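Local coordinates for D-3-phosphoglycerate dehydrogenase oxidoreductase protein (Ralstonia solanacearum, PDB 3GG9), which probably acts as an NAD-dependent phosphoglycerate dehydrogenase of the D-isomer specific 2-hydroxyacid dehydrogenase family, at residues Q161-F166 with F182-L187. Residues are numbered along the deposited sequence; the frame is centred on the assembly and turned at random.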
loop_
_atom_site.group_PDB
_atom_site.type_symbol
_atom_site.label_atom_id
_atom_site.label_comp_id
_atom_site.label_asym_id
_atom_site.label_seq_id
_atom_site.Cartn_x
_atom_site.Cartn_y
_atom_site.Cartn_z
ATOM N N GLN A 161 17.009 -3.926 0.595
ATOM C CA GLN A 161 16.678 -4.580 1.854
ATOM C C GLN A 161 16.412 -6.068 1.674
ATOM O O GLN A 161 16.256 -6.565 0.565
ATOM C CB GLN A 161 15.445 -3.924 2.472
ATOM C CG GLN A 161 15.644 -2.464 2.741
ATOM C CD GLN A 161 16.209 -2.235 4.110
ATOM O OE1 GLN A 161 15.470 -2.200 5.096
ATOM N NE2 GLN A 161 17.534 -2.092 4.191
ATOM N N THR A 162 16.383 -6.783 2.786
ATOM C CA THR A 162 16.163 -8.220 2.763
ATOM C C THR A 162 14.709 -8.619 3.013
ATOM O O THR A 162 14.114 -8.301 4.066
ATOM C CB THR A 162 17.154 -8.967 3.713
ATOM O OG1 THR A 162 18.507 -8.716 3.296
ATOM C CG2 THR A 162 16.916 -10.464 3.685
ATOM N N LEU A 163 14.155 -9.324 2.034
ATOM C CA LEU A 163 12.833 -9.946 2.112
ATOM C C LEU A 163 12.946 -11.438 2.428
ATOM O O LEU A 163 13.472 -12.217 1.619
ATOM C CB LEU A 163 12.083 -9.751 0.789
ATOM C CG LEU A 163 10.704 -10.414 0.643
ATOM C CD1 LEU A 163 9.695 -9.861 1.665
ATOM C CD2 LEU A 163 10.155 -10.321 -0.795
ATOM N N GLY A 164 12.467 -11.831 3.613
ATOM C CA GLY A 164 12.328 -13.240 3.970
ATOM C C GLY A 164 10.970 -13.811 3.554
ATOM O O GLY A 164 9.912 -13.235 3.845
ATOM N N ILE A 165 11.003 -14.905 2.805
ATOM C CA ILE A 165 9.787 -15.613 2.406
ATOM C C ILE A 165 9.759 -16.965 3.105
ATOM O O ILE A 165 10.562 -17.855 2.799
ATOM C CB ILE A 165 9.674 -15.752 0.853
ATOM C CG1 ILE A 165 9.654 -14.369 0.168
ATOM C CG2 ILE A 165 8.479 -16.606 0.464
ATOM C CD1 ILE A 165 8.495 -13.446 0.605
ATOM N N PHE A 166 8.845 -17.100 4.064
ATOM C CA PHE A 166 8.606 -18.366 4.757
ATOM C C PHE A 166 7.470 -19.165 4.079
ATOM O O PHE A 166 6.289 -18.962 4.383
ATOM C CB PHE A 166 8.302 -18.079 6.246
ATOM C CG PHE A 166 8.411 -19.284 7.170
ATOM C CD1 PHE A 166 8.439 -19.092 8.552
ATOM C CD2 PHE A 166 8.516 -20.597 6.682
ATOM C CE1 PHE A 166 8.528 -20.187 9.438
ATOM C CE2 PHE A 166 8.608 -21.694 7.548
ATOM C CZ PHE A 166 8.614 -21.488 8.936
ATOM N N PHE A 182 11.409 -5.176 -6.922
ATOM C CA PHE A 182 11.735 -3.973 -6.160
ATOM C C PHE A 182 13.216 -3.834 -5.787
ATOM O O PHE A 182 13.601 -2.850 -5.144
ATOM C CB PHE A 182 10.812 -3.821 -4.915
ATOM C CG PHE A 182 9.500 -3.149 -5.250
ATOM C CD1 PHE A 182 9.313 -1.799 -4.972
ATOM C CD2 PHE A 182 8.486 -3.834 -5.909
ATOM C CE1 PHE A 182 8.133 -1.149 -5.320
ATOM C CE2 PHE A 182 7.283 -3.166 -6.274
ATOM C CZ PHE A 182 7.125 -1.824 -5.967
ATOM N N GLY A 183 14.043 -4.793 -6.207
ATOM C CA GLY A 183 15.488 -4.753 -5.904
ATOM C C GLY A 183 15.832 -5.162 -4.466
ATOM O O GLY A 183 16.863 -4.741 -3.929
ATOM N N MET A 184 14.980 -5.980 -3.853
ATOM C CA MET A 184 15.209 -6.504 -2.507
ATOM C C MET A 184 16.144 -7.727 -2.570
ATOM O O MET A 184 16.292 -8.351 -3.624
ATOM C CB MET A 184 13.886 -6.870 -1.814
ATOM C CG MET A 184 12.874 -5.721 -1.667
ATOM S SD MET A 184 11.473 -6.135 -0.608
ATOM C CE MET A 184 12.196 -5.927 1.034
ATOM N N ASN A 185 16.818 -8.013 -1.456
ATOM C CA ASN A 185 17.567 -9.259 -1.250
ATOM C C ASN A 185 16.609 -10.357 -0.775
ATOM O O ASN A 185 16.197 -10.380 0.392
ATOM C CB ASN A 185 18.715 -9.013 -0.240
ATOM C CG ASN A 185 19.628 -10.223 -0.059
ATOM O OD1 ASN A 185 20.021 -10.869 -1.029
ATOM N ND2 ASN A 185 19.983 -10.523 1.198
ATOM N N VAL A 186 16.217 -11.247 -1.677
ATOM C CA VAL A 186 15.194 -12.240 -1.345
ATOM C C VAL A 186 15.793 -13.570 -0.844
ATOM O O VAL A 186 16.610 -14.219 -1.540
ATOM C CB VAL A 186 14.188 -12.474 -2.509
ATOM C CG1 VAL A 186 13.063 -13.421 -2.059
ATOM C CG2 VAL A 186 13.595 -11.149 -3.017
ATOM N N LEU A 187 15.382 -13.951 0.367
ATOM C CA LEU A 187 15.715 -15.236 0.987
ATOM C C LEU A 187 14.469 -16.050 1.282
ATOM O O LEU A 187 13.502 -15.550 1.873
ATOM C CB LEU A 187 16.487 -15.037 2.296
ATOM C CG LEU A 187 17.820 -14.284 2.330
ATOM C CD1 LEU A 187 18.254 -14.067 3.779
ATOM C CD2 LEU A 187 18.894 -15.033 1.564
#
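Leu163 and Val186 sit at the middle of a parallel strand pairing that divides into a packed face and a looser one. The ladder runs from Gln161 O, which takes the amide of Asn185, through Leu163 N to Asn185 O and Leu187 N to Leu163 O, to Ile165 N on Leu187 O (2.7 Å). The third of these is nearly straight at 169°, whereas Leu163 N approaches Asn185 O from above the carbonyl plane.

On the buried face, under helices 109-123 and 170-181, Met184 bends at its last torsion (chi3 79°) and brings CE against Leu163 CB at 3.8 Å. Leu163 and Val186 lie alongside one another, CD2 to CG2 4.2 Å, while Ile165 CG1 slants across Val186 CG1; Val186 and Ile165 both also rest on Ala176.

The other face is more open. Here Asn185, exposed to solvent, lies beside Thr162 and donates ND2 to Thr162 OG1 (3.1 Å), the hydroxyl oxygen falling almost in the amide plane. With its OG1 beside its own backbone N (chi1 -60°), Thr162 leaves CG2 to meet Leu187 CD1 at 3.8 Å.

Gly183 closes helix 170-181 with a Schellman motif, and the chain then enters the second strand. The pair thus illustrates how a beta-alpha-beta crossover buries one side of neighbouring parallel strands under its helix, with the other side left partly open here, in the unit that begins a Rossmann fold, consistent with an NAD-binding domain.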